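Local coordinates for devB protein (Vibrio cholerae O1 biovar eltor str. N16961, PDB 1Y89) that probably acts as a 6-phosphogluconolactonase, hydrolysing 6-phosphogluconolactone in the pentose phosphate pathway, at residues Ile123-Asn127 and Gly128-Phe132; Ile57-Lys60 and Asn61-Phe64; Glu113-Ala116 and Gln117-His121. All blocks are in the same frame, centred on the assembly; numbering follows the deposited sequence.

Overall arrangement
From the N terminus, contact 2 (57-64) comes first: a tight turn after helix 53-56 that leads the chain into strand 62-70 of the central mixed sheet. Contact 3 (113-121) follows within helix 108-122, joining successive turns of one helix, and contact 1 (123-132) closes the small hairpin 125-126/129-130 directly after it. The three lie in series and none nests in or crosses another. The hairpin folds back against the helix it leaves, Pro130 CB on Met119 O and Thr125 CG2 on Ala120 O (both 3.9 Å), and Phe132 extends this contact to Met119 SE. Contact 2 stands apart, its centre about 19 Å from that of contact 1 and about 20 Å from that of contact 3.

Contact 1 (Ile123-Asn127 and Gly128-Phe132); sequences IPTEN and GTPVF
Ile123 packs back onto Pro130, Val131 and Phe132 from the point where the chain leaves helix 108-122. Its CB meets CB of Pro130 at 3.8 Å. At CB the chain divides: CG2 lies 3.4 Å from the backbone O of Val131, while CG1 carries the chain on toward the aromatic ring. CG1 is beside the backbone N (chi1 -52°) and the chain is then extended, which brings CD1 obliquely to the ring of Phe132, 3.4 Å from CZ. The same ring meets Trp65 edge-to-face and takes a cation-pi contact from Lys176; Met119 of the preceding helix also packs against it.

Beyond Ile123 the backbone pairs with itself. Val131 N donates to Pro124 O at 2.9 Å. Glu126 and Thr129 form the hydrogen-bonded pair: Glu126 N reaches Thr129 O at 2.8 Å, and Thr129 N returns a bond to Glu126 O. Thr125 and Pro130 make the neighbouring non-hydrogen-bonded pair, where CA of Thr125 also comes 3.1 Å from O of Thr129 in a CA-H...O contact. Beside the strand pair, CB of Glu126 crosses CG2 of Val131 at 3.5 Å.

Two waters brace the end. One accepts from Gly128 N and bonds OG1 of Thr125; the other donates to Asn127 O and bonds OG1 of Thr129 at 2.7 Å. Asn127 and Gly128, the two central residues of the turn from Glu126 to Thr129, both have the positive phi that a type I' turn requires. Such a two-residue type I' turn between short antiparallel strands is the classic tight beta hairpin, placed here between helix 108-122 and sheet strand 134-137.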
loop_
_atom_site.group_PDB
_atom_site.type_symbol
_atom_site.label_atom_id
_atom_site.label_comp_id
_atom_site.label_asym_id
_atom_site.label_seq_id
_atom_site.Cartn_x
_atom_site.Cartn_y
_atom_site.Cartn_z
ATOM N N ILE A 123 21.280 0.734 16.603
ATOM C CA ILE A 123 20.170 1.224 15.773
ATOM C C ILE A 123 19.913 2.693 16.108
ATOM O O ILE A 123 19.742 3.038 17.282
ATOM C CB ILE A 123 18.859 0.406 15.991
ATOM C CG1 ILE A 123 19.115 -1.094 15.825
ATOM C CG2 ILE A 123 17.747 0.870 15.012
ATOM C CD1 ILE A 123 17.895 -1.992 16.209
ATOM N N PRO A 124 19.856 3.570 15.086
ATOM C CA PRO A 124 19.568 4.982 15.396
ATOM C C PRO A 124 18.308 5.092 16.235
ATOM O O PRO A 124 17.322 4.374 15.994
ATOM C CB PRO A 124 19.337 5.604 14.015
ATOM C CG PRO A 124 20.163 4.734 13.083
ATOM C CD PRO A 124 20.021 3.337 13.640
ATOM N N THR A 125 18.341 5.979 17.226
ATOM C CA THR A 125 17.243 6.098 18.178
ATOM C C THR A 125 16.470 7.401 17.996
ATOM O O THR A 125 16.950 8.346 17.348
ATOM C CB THR A 125 17.773 6.044 19.612
ATOM O OG1 THR A 125 18.765 7.073 19.768
ATOM C CG2 THR A 125 18.422 4.680 19.891
ATOM N N GLU A 126 15.280 7.439 18.590
ATOM C CA GLU A 126 14.440 8.613 18.655
ATOM C C GLU A 126 13.862 8.600 20.060
ATOM O O GLU A 126 13.195 7.642 20.454
ATOM C CB GLU A 126 13.328 8.584 17.594
ATOM C CG GLU A 126 12.672 9.948 17.382
ATOM C CD GLU A 126 11.459 9.929 16.432
ATOM O OE1 GLU A 126 11.187 8.880 15.758
ATOM O OE2 GLU A 126 10.779 10.999 16.371
ATOM N N ASN A 127 14.173 9.646 20.831
ATOM C CA ASN A 127 13.780 9.718 22.250
ATOM C C ASN A 127 14.259 8.499 23.008
ATOM O O ASN A 127 13.554 8.002 23.882
ATOM C CB ASN A 127 12.257 9.856 22.402
ATOM C CG ASN A 127 11.739 11.204 21.928
ATOM O OD1 ASN A 127 12.143 12.239 22.432
ATOM N ND2 ASN A 127 10.838 11.194 20.949
ATOM N N GLY A 128 15.456 8.013 22.667
ATOM C CA GLY A 128 16.046 6.843 23.333
ATOM C C GLY A 128 15.677 5.475 22.774
ATOM O O GLY A 128 16.298 4.460 23.118
ATOM N N THR A 129 14.646 5.417 21.928
ATOM C CA THR A 129 14.139 4.139 21.461
ATOM C C THR A 129 14.726 3.857 20.078
ATOM O O THR A 129 14.670 4.729 19.194
ATOM C CB THR A 129 12.599 4.152 21.402
ATOM O OG1 THR A 129 12.078 4.613 22.670
ATOM C CG2 THR A 129 12.018 2.764 21.046
ATOM N N PRO A 130 15.301 2.647 19.884
ATOM C CA PRO A 130 15.767 2.265 18.538
ATOM C C PRO A 130 14.609 2.306 17.555
ATOM O O PRO A 130 13.499 1.786 17.848
ATOM C CB PRO A 130 16.234 0.813 18.722
ATOM C CG PRO A 130 15.683 0.368 20.035
ATOM C CD PRO A 130 15.575 1.589 20.876
ATOM N N VAL A 131 14.874 2.897 16.395
ATOM C CA VAL A 131 13.855 3.046 15.368
ATOM C C VAL A 131 14.106 1.990 14.257
ATOM O O VAL A 131 15.022 2.108 13.451
ATOM C CB VAL A 131 13.844 4.481 14.822
ATOM C CG1 VAL A 131 12.862 4.604 13.597
ATOM C CG2 VAL A 131 13.494 5.489 15.966
ATOM N N PHE A 132 13.313 0.923 14.262
ATOM C CA PHE A 132 13.433 -0.076 13.211
ATOM C C PHE A 132 12.942 0.485 11.895
ATOM O O PHE A 132 11.963 1.256 11.845
ATOM C CB PHE A 132 12.684 -1.371 13.579
ATOM C CG PHE A 132 13.522 -2.295 14.442
ATOM C CD1 PHE A 132 13.674 -2.048 15.808
ATOM C CD2 PHE A 132 14.217 -3.354 13.860
ATOM C CE1 PHE A 132 14.494 -2.853 16.603
ATOM C CE2 PHE A 132 15.049 -4.191 14.624
ATOM C CZ PHE A 132 15.185 -3.965 15.982
HETATM O O HOH W 1 17.340 9.378 21.024
HETATM O O HOH W 2 13.325 4.963 25.029
#

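Contact 2 (Ile57-Lys60 and Asn61-Phe64); sequences IQWK and NLHF
Trp59 and Phe64 meet edge to edge where a short 3-10 turn feeds strand 62-70 of the central sheet. CZ3 of Trp59 lies 3.9 Å from CE2 of Phe64, each atom near the plane of the other's ring, so neither ring covers the other's face. Over one face of the indole sits CG2 of Ile57, 3.5 Å above the plane and over its centre. CD1 of Leu62 completes the cluster: it is 3.7 Å from that methyl, with the Ile57 and Leu62 side chains crossing at about a right angle, and reaches CE3 of Trp59 obliquely. The indole is held by more than packing, since its NE1 bonds the backbone O of Ala54. Leu48 of helix 39-48 also touches Ile57 and Trp59, while Leu62 and Phe64 pack on Ile33 of the adjacent strand; the cluster thus joins the turn to both helix and sheet.

The polar side chains of the turn find partners outside the cluster. The Lys60 and Asn61 side chains run side by side in the same direction, and chi1 of Lys60 (70°) lays its CG over the start of the next residue, 3.3 Å from Asn61 N. Asn61 turns its amide so that ND2 bonds Ser25 O, tying the turn to the end of helix 10-25, and Gln58 bends back so that NE2 reaches Asp56 O.

Two i to i+3 backbone bonds close the turn. Asn61 N donates to Gln58 O at 3.0 Å, and Leu62 N to Trp59 O at 3.1 Å. His63 ND1 pairs with His100 NE2. At the ring's other nitrogen, NE2 of His63, a water lying in the ring plane bonds at 2.9 Å and donates to Lys60 O.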
loop_
_atom_site.group_PDB
_atom_site.type_symbol
_atom_site.label_atom_id
_atom_site.label_comp_id
_atom_site.label_asym_id
_atom_site.label_seq_id
_atom_site.Cartn_x
_atom_site.Cartn_y
_atom_site.Cartn_z
ATOM N N ILE A 57 20.134 -9.605 -3.509
ATOM C CA ILE A 57 19.943 -8.832 -2.282
ATOM C C ILE A 57 21.327 -8.504 -1.700
ATOM O O ILE A 57 22.187 -9.380 -1.580
ATOM C CB ILE A 57 19.052 -9.563 -1.251
ATOM C CG1 ILE A 57 17.627 -9.658 -1.822
ATOM C CG2 ILE A 57 19.109 -8.826 0.132
ATOM C CD1 ILE A 57 16.595 -10.293 -0.860
ATOM N N GLN A 58 21.550 -7.239 -1.369
ATOM C CA GLN A 58 22.847 -6.861 -0.803
ATOM C C GLN A 58 22.807 -7.093 0.684
ATOM O O GLN A 58 22.572 -6.159 1.463
ATOM C CB GLN A 58 23.176 -5.408 -1.184
ATOM C CG GLN A 58 23.165 -5.210 -2.728
ATOM C CD GLN A 58 24.205 -6.068 -3.469
ATOM O OE1 GLN A 58 25.425 -5.948 -3.230
ATOM N NE2 GLN A 58 23.727 -6.938 -4.393
ATOM N N TRP A 59 23.008 -8.353 1.077
ATOM C CA TRP A 59 22.875 -8.786 2.492
ATOM C C TRP A 59 23.735 -7.992 3.455
ATOM O O TRP A 59 23.388 -7.867 4.629
ATOM C CB TRP A 59 23.205 -10.288 2.629
ATOM C CG TRP A 59 22.297 -11.138 1.780
ATOM C CD1 TRP A 59 22.619 -11.755 0.606
ATOM C CD2 TRP A 59 20.907 -11.382 2.001
ATOM N NE1 TRP A 59 21.512 -12.408 0.102
ATOM C CE2 TRP A 59 20.455 -12.206 0.953
ATOM C CE3 TRP A 59 20.000 -11.030 3.027
ATOM C CZ2 TRP A 59 19.134 -12.651 0.869
ATOM C CZ3 TRP A 59 18.677 -11.488 2.943
ATOM C CH2 TRP A 59 18.271 -12.281 1.877
ATOM N N LYS A 60 24.868 -7.470 2.961
ATOM C CA LYS A 60 25.777 -6.675 3.786
ATOM C C LYS A 60 25.135 -5.399 4.378
ATOM O O LYS A 60 25.599 -4.892 5.407
ATOM C CB LYS A 60 27.068 -6.315 3.011
ATOM C CG LYS A 60 26.824 -5.314 1.893
ATOM C CD LYS A 60 28.051 -5.112 0.976
ATOM C CE LYS A 60 27.681 -4.299 -0.295
ATOM N NZ LYS A 60 28.935 -3.932 -1.085
ATOM N N ASN A 61 24.086 -4.891 3.722
ATOM C CA ASN A 61 23.331 -3.706 4.167
ATOM C C ASN A 61 22.121 -3.994 5.077
ATOM O O ASN A 61 21.548 -3.085 5.694
ATOM C CB ASN A 61 22.866 -2.897 2.947
ATOM C CG ASN A 61 24.011 -2.319 2.184
ATOM O OD1 ASN A 61 25.053 -1.998 2.779
ATOM N ND2 ASN A 61 23.844 -2.159 0.861
ATOM N N LEU A 62 21.741 -5.265 5.182
ATOM C CA LEU A 62 20.566 -5.639 5.999
ATOM C C LEU A 62 21.003 -6.172 7.349
ATOM O O LEU A 62 21.976 -6.895 7.440
ATOM C CB LEU A 62 19.700 -6.697 5.272
ATOM C CG LEU A 62 19.151 -6.384 3.878
ATOM C CD1 LEU A 62 18.183 -7.458 3.395
ATOM C CD2 LEU A 62 18.474 -5.024 3.846
ATOM N N HIS A 63 20.291 -5.783 8.407
ATOM C CA HIS A 63 20.529 -6.303 9.743
ATOM C C HIS A 63 19.261 -6.953 10.237
ATOM O O HIS A 63 18.199 -6.326 10.216
ATOM C CB HIS A 63 20.957 -5.159 10.695
ATOM C CG HIS A 63 22.323 -4.636 10.383
ATOM N ND1 HIS A 63 23.433 -4.956 11.132
ATOM C CD2 HIS A 63 22.774 -3.907 9.328
ATOM C CE1 HIS A 63 24.502 -4.382 10.598
ATOM N NE2 HIS A 63 24.129 -3.748 9.496
ATOM N N PHE A 64 19.353 -8.209 10.644
ATOM C CA PHE A 64 18.172 -8.923 11.108
ATOM C C PHE A 64 18.178 -9.068 12.602
ATOM O O PHE A 64 19.196 -9.471 13.199
ATOM C CB PHE A 64 18.050 -10.321 10.461
ATOM C CG PHE A 64 17.706 -10.266 9.011
ATOM C CD1 PHE A 64 16.569 -9.594 8.572
ATOM C CD2 PHE A 64 18.514 -10.872 8.079
ATOM C CE1 PHE A 64 16.240 -9.541 7.196
ATOM C CE2 PHE A 64 18.198 -10.819 6.707
ATOM C CZ PHE A 64 17.059 -10.148 6.273
HETATM O O HOH W 3 25.482 -2.617 7.196
#

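Contact 3 (Glu113-Ala116 and Gln117-His121); sequences ERFA and QAMAH
One face of the Phe115 ring is covered by the terminal methyl of Met119, a selenomethionine. Its CE stands 3.5 Å above the plane over the ring centre, 14° off the normal, a CH-pi contact; the nearest ring carbon is CZ. The selenium follows obliquely, 4.2 Å from the ring centroid, so the pair is also a Met-aromatic contact. The Phe115 ring swings away from its backbone N, whereas the Met119 chain bends at chi3 (-77°), and this bend folds CE back over the ring. The guanidinium of Arg114 is the other flat group. Ala118 CB approaches it obliquely, 3.7 Å from NH1, and NE, where the group joins the chain, makes a salt bridge to Glu111 OE1.

Gln117 lies on the exposed side. With CG beside its backbone N (chi1 -62°), it lays CG 3.2 Å from Glu113 O; the bend at chi2 then turns OE1 to a water shared with that carbonyl, and the water donates to both. Glu113 O therefore takes a second donor besides Gln117 N.

Four regular i to i+4 bonds run beneath these side chains, from Gln117, Ala118, Met119 and Ala120 N back to the carbonyls of Glu113, Arg114, Phe115 and Ala116. Phe115 touches Val174 of strand 172-176, and Met119 touches Trp65 of strand 62-70, which puts this pair on the sheet-facing side. It is an i to i+4 aromatic-methionine pair on an amphipathic alpha-helix, helix 108-122, packed against the central mixed sheet of an alpha/beta fold.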
loop_
_atom_site.group_PDB
_atom_site.type_symbol
_atom_site.label_atom_id
_atom_site.label_comp_id
_atom_site.label_asym_id
_atom_site.label_seq_id
_atom_site.Cartn_x
_atom_site.Cartn_y
_atom_site.Cartn_z
ATOM N N GLU A 113 17.840 -7.962 28.804
ATOM C CA GLU A 113 18.643 -6.744 28.997
ATOM C C GLU A 113 19.771 -6.606 27.970
ATOM O O GLU A 113 19.999 -5.512 27.464
ATOM C CB GLU A 113 19.205 -6.666 30.420
ATOM C CG GLU A 113 18.085 -6.635 31.450
ATOM C CD GLU A 113 18.555 -6.740 32.893
ATOM O OE1 GLU A 113 19.774 -6.598 33.174
ATOM O OE2 GLU A 113 17.675 -6.950 33.746
ATOM N N ARG A 114 20.504 -7.690 27.703
ATOM C CA ARG A 114 21.538 -7.680 26.630
ATOM C C ARG A 114 20.950 -7.284 25.270
ATOM O O ARG A 114 21.488 -6.439 24.541
ATOM C CB ARG A 114 22.210 -9.052 26.508
ATOM C CG ARG A 114 23.505 -9.036 25.666
ATOM C CD ARG A 114 23.752 -10.364 24.912
ATOM N NE ARG A 114 22.615 -10.735 24.059
ATOM C CZ ARG A 114 22.366 -10.185 22.866
ATOM N NH1 ARG A 114 23.201 -9.255 22.355
ATOM N NH2 ARG A 114 21.291 -10.565 22.179
ATOM N N PHE A 115 19.844 -7.924 24.913
ATOM C CA PHE A 115 19.135 -7.647 23.660
ATOM C C PHE A 115 18.757 -6.161 23.585
ATOM O O PHE A 115 19.034 -5.498 22.585
ATOM C CB PHE A 115 17.912 -8.618 23.587
ATOM C CG PHE A 115 16.871 -8.283 22.538
ATOM C CD1 PHE A 115 17.219 -8.051 21.206
ATOM C CD2 PHE A 115 15.518 -8.330 22.871
ATOM C CE1 PHE A 115 16.211 -7.800 20.245
ATOM C CE2 PHE A 115 14.517 -8.064 21.913
ATOM C CZ PHE A 115 14.876 -7.805 20.607
ATOM N N ALA A 116 18.184 -5.626 24.672
ATOM C CA ALA A 116 17.802 -4.224 24.722
ATOM C C ALA A 116 19.005 -3.290 24.472
ATOM O O ALA A 116 18.908 -2.324 23.700
ATOM C CB ALA A 116 17.147 -3.888 26.085
ATOM N N GLN A 117 20.124 -3.574 25.143
ATOM C CA GLN A 117 21.304 -2.699 25.064
ATOM C C GLN A 117 21.872 -2.801 23.649
ATOM O O GLN A 117 22.314 -1.801 23.101
ATOM C CB GLN A 117 22.387 -3.121 26.061
ATOM C CG GLN A 117 21.990 -3.057 27.528
ATOM C CD GLN A 117 21.580 -1.647 27.996
ATOM O OE1 GLN A 117 20.413 -1.215 27.828
ATOM N NE2 GLN A 117 22.518 -0.951 28.628
ATOM N N ALA A 118 21.845 -4.016 23.070
ATOM C CA ALA A 118 22.355 -4.254 21.711
ATOM C C ALA A 118 21.568 -3.414 20.669
ATOM O O ALA A 118 22.174 -2.758 19.786
ATOM C CB ALA A 118 22.301 -5.765 21.348
HETATM N N MSE A 119 20.240 -3.391 20.796
HETATM C CA MSE A 119 19.405 -2.572 19.886
HETATM C C MSE A 119 19.694 -1.082 20.075
HETATM O O MSE A 119 19.895 -0.362 19.082
HETATM C CB MSE A 119 17.914 -2.838 20.091
HETATM C CG MSE A 119 17.459 -4.206 19.610
HETATM SE SE MSE A 119 15.492 -4.234 19.804
HETATM C CE MSE A 119 15.362 -4.507 21.772
ATOM N N ALA A 120 19.734 -0.632 21.346
ATOM C CA ALA A 120 19.983 0.769 21.655
ATOM C C ALA A 120 21.346 1.231 21.171
ATOM O O ALA A 120 21.514 2.423 20.821
ATOM C CB ALA A 120 19.852 1.040 23.184
ATOM N N HIS A 121 22.326 0.317 21.181
ATOM C CA HIS A 121 23.696 0.680 20.812
ATOM C C HIS A 121 23.848 1.000 19.316
ATOM O O HIS A 121 24.462 1.999 18.958
ATOM C CB HIS A 121 24.723 -0.386 21.226
ATOM C CG HIS A 121 26.145 0.010 20.950
ATOM N ND1 HIS A 121 26.750 1.090 21.559
ATOM C CD2 HIS A 121 27.076 -0.522 20.124
ATOM C CE1 HIS A 121 28.001 1.192 21.144
ATOM N NE2 HIS A 121 28.219 0.236 20.259
HETATM O O HOH W 4 19.102 -3.282 29.203
#